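Local coordinates for protein putative metallopeptidase (Shewanella baltica OS155, PDB 3IEH) that probably acts as a zinc-dependent metallocarboxypeptidase of the M14 family, a hydrolase with one bound zinc ion, at residues Cys169-Leu174 with Thr245-Leu250; Arg176-Tyr181 with Phe204-Asp209. All coordinates share one frame; numbering follows the deposited sequence.

Contact 1. Residues Cys169-Leu174 with Thr245-Leu250; sequences CHEDVL and TETPAL. With ZN (zinc ion), chain B.
The H170 imidazole and the E246 carboxylate meet obliquely, their planes 39° apart. E246 comes in at the root of the ring: OE2 lies 3.3 Å from H170 CB. The H170 ring leads away from E246 to the zinc ion, which ND1 binds at 2.5 Å. H76 and E79 also bind the metal, and the H76 ring meets that of H170. A water on the zinc donates a hydrogen bond of 2.8 Å to E246 OE2. E246 is the predicted proton donor/acceptor, and this position beside the metal-bound water is consistent with that role. Its chain bends at chi2 (-83°), which brings the carboxylate back over strand 165-172. The two strands are parallel neighbours in the mixed central sheet of the M14 fold, with the side chains of H170, E246, D172 and P248 on one face, the one on which the zinc lies beside H170. H170 N donates to T245 O, T247 N to H170 O in a longer bond, and D172 N to T247 O. On the other face E171 and T247 pair. T247 OG1 donates to E171 OE2 at 2.8 Å, arriving on the anti side of the carboxylate and 20° out of its plane. E171 OE2 also forms a salt bridge with R256, OE1 accepts from A81 N, and N260 bonds T247 OG1, so this buried pair is well satisfied. Past the strand ends A249 N donates to D172 O at 2.9 Å. D172 OD1 accepts from L174 N in an Asx turn, while OD2 has Y179 as its partner. A249 CB lies 3.5 Å from V173 CA, and L250 CD2 rests 3.4 Å from V173 O.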
ATOM      1  N   CYS A 169       0.891  -0.832   1.617  1.00 18.52           N
ATOM      2  CA  CYS A 169       0.791  -0.653   3.066  1.00 18.41           C
ATOM      3  C   CYS A 169      -0.588  -0.972   3.637  1.00 20.88           C
ATOM      4  O   CYS A 169      -1.546  -0.200   3.469  1.00 23.12           O
ATOM      5  CB  CYS A 169       1.213   0.750   3.407  1.00 19.79           C
ATOM      6  SG  CYS A 169       2.961   0.964   2.943  1.00 27.28           S
ATOM      7  N   HIS A 170      -0.677  -2.121   4.304  1.00 17.74           N
ATOM      8  CA  HIS A 170      -1.927  -2.611   4.849  1.00 17.25           C
ATOM      9  C   HIS A 170      -1.875  -2.598   6.351  1.00 17.96           C
ATOM     10  O   HIS A 170      -0.833  -2.297   6.962  1.00 17.82           O
ATOM     11  CB  HIS A 170      -2.186  -4.025   4.353  1.00 17.86           C
ATOM     12  CG  HIS A 170      -2.566  -4.086   2.905  1.00 19.61           C
ATOM     13  ND1 HIS A 170      -3.848  -4.342   2.486  1.00 28.94           N
ATOM     14  CD2 HIS A 170      -1.847  -3.864   1.784  1.00 30.23           C
ATOM     15  CE1 HIS A 170      -3.895  -4.323   1.169  1.00 24.47           C
ATOM     16  NE2 HIS A 170      -2.694  -4.036   0.717  1.00 24.81           N
ATOM     17  N   GLU A 171      -3.029  -2.856   6.947  1.00 16.99           N
ATOM     18  CA  GLU A 171      -3.127  -3.010   8.389  1.00 16.20           C
ATOM     19  C   GLU A 171      -3.991  -4.215   8.712  1.00 15.32           C
ATOM     20  O   GLU A 171      -4.809  -4.615   7.917  1.00 15.57           O
ATOM     21  CB  GLU A 171      -3.718  -1.783   9.040  1.00 16.48           C
ATOM     22  CG  GLU A 171      -2.990  -0.506   8.805  1.00 13.66           C
ATOM     23  CD  GLU A 171      -3.199   0.442   9.968  1.00 14.94           C
ATOM     24  OE1 GLU A 171      -4.175   1.190   9.928  1.00 16.88           O
ATOM     25  OE2 GLU A 171      -2.453   0.387  10.972  1.00 20.67           O
ATOM     26  N   ASP A 172      -3.788  -4.793   9.886  1.00 18.39           N
ATOM     27  CA  ASP A 172      -4.551  -5.959  10.328  1.00 19.09           C
ATOM     28  C   ASP A 172      -5.294  -5.569  11.616  1.00 19.20           C
ATOM     29  O   ASP A 172      -4.679  -5.434  12.676  1.00 16.95           O
ATOM     30  CB  ASP A 172      -3.581  -7.144  10.525  1.00 18.78           C
ATOM     31  CG  ASP A 172      -4.271  -8.458  10.938  1.00 21.77           C
ATOM     32  OD1 ASP A 172      -5.477  -8.501  11.286  1.00 21.40           O
ATOM     33  OD2 ASP A 172      -3.563  -9.474  10.942  1.00 20.12           O
ATOM     34  N   VAL A 173      -6.617  -5.397  11.502  1.00 20.03           N
ATOM     35  CA  VAL A 173      -7.489  -5.021  12.641  1.00 20.19           C
ATOM     36  C   VAL A 173      -7.665  -6.154  13.672  1.00 19.36           C
ATOM     37  O   VAL A 173      -8.102  -5.916  14.781  1.00 20.23           O
ATOM     38  CB  VAL A 173      -8.894  -4.502  12.165  1.00 21.53           C
ATOM     39  CG1 VAL A 173      -9.730  -5.609  11.472  1.00 12.59           C
ATOM     40  CG2 VAL A 173      -9.662  -3.951  13.317  1.00 25.68           C
ATOM     41  N   LEU A 174      -7.301  -7.378  13.315  1.00 19.61           N
ATOM     42  CA  LEU A 174      -7.359  -8.475  14.245  1.00 19.64           C
ATOM     43  C   LEU A 174      -6.036  -8.708  14.958  1.00 20.88           C
ATOM     44  O   LEU A 174      -5.926  -9.652  15.738  1.00 20.82           O
ATOM     45  CB  LEU A 174      -7.772  -9.747  13.523  1.00 20.21           C
ATOM     46  CG  LEU A 174      -9.207  -9.719  12.977  1.00 29.07           C
ATOM     47  CD1 LEU A 174      -9.517 -11.035  12.269  1.00 26.26           C
ATOM     48  CD2 LEU A 174     -10.236  -9.434  14.082  1.00 25.90           C
ATOM     49  N   THR A 245       3.249  -4.672   3.858  1.00 15.25           N
ATOM     50  CA  THR A 245       3.443  -4.536   5.288  1.00 17.15           C
ATOM     51  C   THR A 245       2.086  -4.538   5.975  1.00 19.11           C
ATOM     52  O   THR A 245       1.098  -4.050   5.424  1.00 16.79           O
ATOM     53  CB  THR A 245       4.179  -3.227   5.643  1.00 18.87           C
ATOM     54  OG1 THR A 245       3.429  -2.133   5.137  1.00 10.84           O
ATOM     55  CG2 THR A 245       5.611  -3.197   5.030  1.00  9.81           C
ATOM     56  N   GLU A 246       2.049  -5.112   7.173  1.00 18.96           N
ATOM     57  CA  GLU A 246       0.823  -5.168   7.967  1.00 18.43           C
ATOM     58  C   GLU A 246       1.128  -4.619   9.369  1.00 15.18           C
ATOM     59  O   GLU A 246       1.745  -5.291  10.175  1.00 12.57           O
ATOM     60  CB  GLU A 246       0.331  -6.621   8.056  1.00 19.24           C
ATOM     61  CG  GLU A 246      -0.074  -7.212   6.714  1.00 23.57           C
ATOM     62  CD  GLU A 246      -1.497  -6.858   6.288  1.00 30.72           C
ATOM     63  OE1 GLU A 246      -2.302  -6.270   7.061  1.00 26.18           O
ATOM     64  OE2 GLU A 246      -1.815  -7.202   5.147  1.00 32.77           O
ATOM     65  N   THR A 247       0.749  -3.373   9.621  1.00 13.21           N
ATOM     66  CA  THR A 247       0.816  -2.820  10.958  1.00 12.51           C
ATOM     67  C   THR A 247      -0.433  -3.251  11.750  1.00 11.78           C
ATOM     68  O   THR A 247      -1.530  -3.429  11.200  1.00 12.13           O
ATOM     69  CB  THR A 247       0.965  -1.272  10.958  1.00 13.85           C
ATOM     70  OG1 THR A 247      -0.033  -0.667  10.118  1.00  7.22           O
ATOM     71  CG2 THR A 247       2.357  -0.865  10.500  1.00 10.59           C
ATOM     72  N   PRO A 248      -0.279  -3.436  13.046  1.00 11.65           N
ATOM     73  CA  PRO A 248      -1.401  -3.935  13.842  1.00 13.26           C
ATOM     74  C   PRO A 248      -2.392  -2.855  14.239  1.00 14.49           C
ATOM     75  O   PRO A 248      -2.046  -1.959  15.028  1.00 16.01           O
ATOM     76  CB  PRO A 248      -0.707  -4.514  15.082  1.00 13.15           C
ATOM     77  CG  PRO A 248       0.575  -3.714  15.201  1.00 14.23           C
ATOM     78  CD  PRO A 248       0.975  -3.342  13.810  1.00 13.09           C
ATOM     79  N   ALA A 249      -3.638  -2.989  13.786  1.00 13.71           N
ATOM     80  CA  ALA A 249      -4.634  -1.933  13.974  1.00 14.63           C
ATOM     81  C   ALA A 249      -5.281  -1.941  15.363  1.00 17.25           C
ATOM     82  O   ALA A 249      -6.183  -1.137  15.631  1.00 16.76           O
ATOM     83  CB  ALA A 249      -5.701  -1.981  12.863  1.00 11.56           C
ATOM     84  N   LEU A 250      -4.831  -2.855  16.230  1.00 19.51           N
ATOM     85  CA  LEU A 250      -5.215  -2.866  17.671  1.00 20.88           C
ATOM     86  C   LEU A 250      -4.278  -1.969  18.493  1.00 20.29           C
ATOM     87  O   LEU A 250      -4.505  -1.753  19.664  1.00 25.39           O
ATOM     88  CB  LEU A 250      -5.220  -4.295  18.268  1.00 18.40           C
ATOM     89  CG  LEU A 250      -6.261  -5.294  17.739  1.00 20.58           C
ATOM     90  CD1 LEU A 250      -6.064  -6.712  18.371  1.00 11.45           C
ATOM     91  CD2 LEU A 250      -7.703  -4.757  17.970  1.00  7.52           C
TER
HETATM   92 ZN    ZN B 276      -5.593  -5.161   4.013  1.00 68.63          ZN
HETATM   93  O   HOH W   1      -4.544  -7.085   4.729  1.00 35.82           O

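Contact 2. Residues Arg176-Tyr181 with Phe204-Asp209; sequences REAYVY and FPIAVD
A178, in the loop just before strand 179-183, forms a single backbone bridge with I206 of another loop, and A207 next to it is the centre of an inverse gamma turn. Two bonds make the bridge. A178 N donates to P205 O at 2.8 Å, and A207 N donates to A178 O at 2.8 Å. The touching parts run 68° apart, and the pairing stops at this one bridge. Apolar groups pack around it. A178 CB lies 4.1 Å from F204 CB and equally far from I206 CD1. A207 CB packs on Y179 CB at 3.8 Å and meets the Y179 ring obliquely. At the outer end the R176 and P205 side chains cross at about a right angle, and the guanidinium meets the proline obliquely, R176 NH1 3.8 Å from P205 CG. The R176 chain bends at chi3 (-65°), which turns its end toward the proline. E177 extends along the loop, and its OE1 comes to 3.5 Å from A207 CA. F204 turns its ring away, onto helix 253-271 and strand 242-248. Strand 179-183 runs on from this bridge between strands 242-248 and 221-223, and A207 also bonds by backbone to G220, just before the latter.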
ATOM      1  N   ARG A 176      -2.405  -7.369  17.183  1.00 19.99           N
ATOM      2  CA  ARG A 176      -1.590  -6.435  17.953  1.00 20.33           C
ATOM      3  C   ARG A 176      -0.089  -6.533  17.566  1.00 17.97           C
ATOM      4  O   ARG A 176       0.730  -5.771  18.058  1.00 17.02           O
ATOM      5  CB  ARG A 176      -1.819  -6.624  19.446  1.00 20.45           C
ATOM      6  CG  ARG A 176      -1.388  -7.950  19.994  1.00 27.69           C
ATOM      7  CD  ARG A 176      -1.572  -7.974  21.518  1.00 33.47           C
ATOM      8  NE  ARG A 176      -0.692  -7.011  22.171  1.00 35.67           N
ATOM      9  CZ  ARG A 176       0.621  -7.171  22.345  1.00 38.37           C
ATOM     10  NH1 ARG A 176       1.248  -8.273  21.930  1.00 37.29           N
ATOM     11  NH2 ARG A 176       1.319  -6.208  22.944  1.00 34.47           N
ATOM     12  N   GLU A 177       0.232  -7.430  16.627  1.00 16.69           N
ATOM     13  CA  GLU A 177       1.610  -7.742  16.236  1.00 16.68           C
ATOM     14  C   GLU A 177       1.842  -7.422  14.762  1.00 15.11           C
ATOM     15  O   GLU A 177       0.989  -7.726  13.935  1.00 16.16           O
ATOM     16  CB  GLU A 177       1.865  -9.242  16.444  1.00 15.02           C
ATOM     17  CG  GLU A 177       1.851  -9.675  17.887  1.00 18.78           C
ATOM     18  CD  GLU A 177       2.036 -11.174  18.061  1.00 17.51           C
ATOM     19  OE1 GLU A 177       1.680 -11.923  17.147  1.00 15.38           O
ATOM     20  OE2 GLU A 177       2.530 -11.606  19.122  1.00 28.29           O
ATOM     21  N   ALA A 178       2.980  -6.834  14.427  1.00 12.56           N
ATOM     22  CA  ALA A 178       3.261  -6.465  13.020  1.00 13.87           C
ATOM     23  C   ALA A 178       3.753  -7.673  12.203  1.00 14.25           C
ATOM     24  O   ALA A 178       4.255  -8.650  12.760  1.00 14.39           O
ATOM     25  CB  ALA A 178       4.299  -5.345  12.959  1.00 10.46           C
ATOM     26  N   TYR A 179       3.601  -7.603  10.884  1.00 11.62           N
ATOM     27  CA  TYR A 179       4.196  -8.596  10.009  1.00 10.71           C
ATOM     28  C   TYR A 179       4.230  -8.050   8.596  1.00 10.92           C
ATOM     29  O   TYR A 179       3.722  -6.955   8.316  1.00 11.11           O
ATOM     30  CB  TYR A 179       3.492  -9.973  10.106  1.00 12.72           C
ATOM     31  CG  TYR A 179       2.027  -9.941   9.798  1.00 10.32           C
ATOM     32  CD1 TYR A 179       1.094  -9.524  10.773  1.00  7.18           C
ATOM     33  CD2 TYR A 179       1.553 -10.341   8.541  1.00 11.75           C
ATOM     34  CE1 TYR A 179      -0.273  -9.491  10.496  1.00 10.96           C
ATOM     35  CE2 TYR A 179       0.174 -10.313   8.239  1.00 12.90           C
ATOM     36  CZ  TYR A 179      -0.731  -9.864   9.212  1.00 15.99           C
ATOM     37  OH  TYR A 179      -2.083  -9.837   8.923  1.00 19.34           O
ATOM     38  N   VAL A 180       4.900  -8.785   7.716  1.00 12.56           N
ATOM     39  CA  VAL A 180       5.102  -8.341   6.350  1.00 14.24           C
ATOM     40  C   VAL A 180       5.148  -9.527   5.391  1.00 15.22           C
ATOM     41  O   VAL A 180       5.772 -10.520   5.693  1.00 14.09           O
ATOM     42  CB  VAL A 180       6.417  -7.518   6.214  1.00 15.18           C
ATOM     43  CG1 VAL A 180       7.562  -8.233   6.879  1.00 16.71           C
ATOM     44  CG2 VAL A 180       6.733  -7.285   4.742  1.00 10.95           C
ATOM     45  N   TYR A 181       4.443  -9.410   4.267  1.00 15.60           N
ATOM     46  CA  TYR A 181       4.482 -10.371   3.175  1.00 17.21           C
ATOM     47  C   TYR A 181       5.536  -9.820   2.253  1.00 16.64           C
ATOM     48  O   TYR A 181       5.434  -8.672   1.884  1.00 17.23           O
ATOM     49  CB  TYR A 181       3.157 -10.394   2.369  1.00 17.28           C
ATOM     50  CG  TYR A 181       1.911 -10.864   3.110  1.00 18.77           C
ATOM     51  CD1 TYR A 181       1.129  -9.977   3.848  1.00 24.70           C
ATOM     52  CD2 TYR A 181       1.496 -12.178   3.033  1.00 17.71           C
ATOM     53  CE1 TYR A 181      -0.013 -10.405   4.519  1.00 21.59           C
ATOM     54  CE2 TYR A 181       0.369 -12.617   3.702  1.00 18.25           C
ATOM     55  CZ  TYR A 181      -0.386 -11.739   4.433  1.00 24.49           C
ATOM     56  OH  TYR A 181      -1.511 -12.210   5.085  1.00 31.17           O
ATOM     57  N   PHE A 204       6.436  -2.083  16.905  1.00 21.87           N
ATOM     58  CA  PHE A 204       5.477  -3.038  17.449  1.00 20.74           C
ATOM     59  C   PHE A 204       6.106  -4.376  17.760  1.00 18.60           C
ATOM     60  O   PHE A 204       7.194  -4.694  17.270  1.00 17.89           O
ATOM     61  CB  PHE A 204       4.327  -3.264  16.441  1.00 21.56           C
ATOM     62  CG  PHE A 204       3.673  -2.013  15.976  1.00 16.73           C
ATOM     63  CD1 PHE A 204       2.919  -1.251  16.848  1.00 23.15           C
ATOM     64  CD2 PHE A 204       3.807  -1.596  14.662  1.00 19.59           C
ATOM     65  CE1 PHE A 204       2.318  -0.089  16.434  1.00 18.50           C
ATOM     66  CE2 PHE A 204       3.219  -0.429  14.239  1.00 17.39           C
ATOM     67  CZ  PHE A 204       2.472   0.330  15.123  1.00 22.81           C
ATOM     68  N   PRO A 205       5.425  -5.169  18.591  1.00 16.96           N
ATOM     69  CA  PRO A 205       5.881  -6.568  18.680  1.00 17.00           C
ATOM     70  C   PRO A 205       5.611  -7.256  17.314  1.00 17.90           C
ATOM     71  O   PRO A 205       4.724  -6.826  16.572  1.00 19.75           O
ATOM     72  CB  PRO A 205       5.029  -7.181  19.798  1.00 15.40           C
ATOM     73  CG  PRO A 205       3.853  -6.220  20.033  1.00 18.71           C
ATOM     74  CD  PRO A 205       4.234  -4.870  19.412  1.00 18.08           C
ATOM     75  N   ILE A 206       6.372  -8.300  17.015  1.00 16.61           N
ATOM     76  CA  ILE A 206       6.333  -9.010  15.749  1.00 17.74           C
ATOM     77  C   ILE A 206       5.471 -10.289  15.794  1.00 15.77           C
ATOM     78  O   ILE A 206       5.372 -10.932  16.815  1.00 15.23           O
ATOM     79  CB  ILE A 206       7.795  -9.366  15.369  1.00 18.23           C
ATOM     80  CG1 ILE A 206       8.518  -8.103  14.874  1.00 23.16           C
ATOM     81  CG2 ILE A 206       7.858 -10.489  14.363  1.00 25.46           C
ATOM     82  CD1 ILE A 206       7.814  -7.302  13.758  1.00 17.77           C
ATOM     83  N   ALA A 207       4.851 -10.660  14.678  1.00 16.87           N
ATOM     84  CA  ALA A 207       4.077 -11.918  14.616  1.00 17.12           C
ATOM     85  C   ALA A 207       5.086 -13.070  14.577  1.00 17.26           C
ATOM     86  O   ALA A 207       5.503 -13.517  13.502  1.00 18.98           O
ATOM     87  CB  ALA A 207       3.185 -11.936  13.400  1.00 15.63           C
ATOM     88  N   VAL A 208       5.513 -13.511  15.756  1.00 15.41           N
ATOM     89  CA  VAL A 208       6.560 -14.527  15.859  1.00 16.28           C
ATOM     90  C   VAL A 208       6.163 -15.804  15.128  1.00 17.07           C
ATOM     91  O   VAL A 208       6.997 -16.439  14.492  1.00 16.30           O
ATOM     92  CB  VAL A 208       6.960 -14.794  17.341  1.00 16.80           C
ATOM     93  CG1 VAL A 208       7.638 -16.163  17.501  1.00 12.80           C
ATOM     94  CG2 VAL A 208       7.867 -13.654  17.837  1.00 13.93           C
ATOM     95  N   ASP A 209       4.881 -16.148  15.201  1.00 18.32           N
ATOM     96  CA  ASP A 209       4.367 -17.341  14.566  1.00 19.86           C
ATOM     97  C   ASP A 209       2.875 -17.229  14.383  1.00 21.83           C
ATOM     98  O   ASP A 209       2.272 -16.248  14.776  1.00 21.44           O
ATOM     99  CB  ASP A 209       4.696 -18.569  15.409  1.00 19.64           C
ATOM    100  CG  ASP A 209       4.142 -18.469  16.818  1.00 19.86           C
ATOM    101  OD1 ASP A 209       2.955 -18.057  17.016  1.00 19.94           O
ATOM    102  OD2 ASP A 209       4.906 -18.823  17.727  1.00 20.44           O
TER

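How the contacts relate
Contact 2 is nested in the chain loop that contact 1 closes, and their centres are about 9 Å apart. Both reach the same sheet, where strand 179-183 borders strand 242-248. Y179 joins them: its OH lies 2.5 Å from D172 OD2, probably hydrogen-bonded, and its carbonyl O probably takes a hydrogen bond from E246 N at 2.7 Å. The Y179 side chain also touches that of E246, so a residue of contact 2 lies beside the predicted proton donor/acceptor. It does not reach the metal: the Y179 side chain stays about 8 Å from the zinc. Farther out P248 CB packs 3.3 Å from R176 C, and F204 touches T247 and P248.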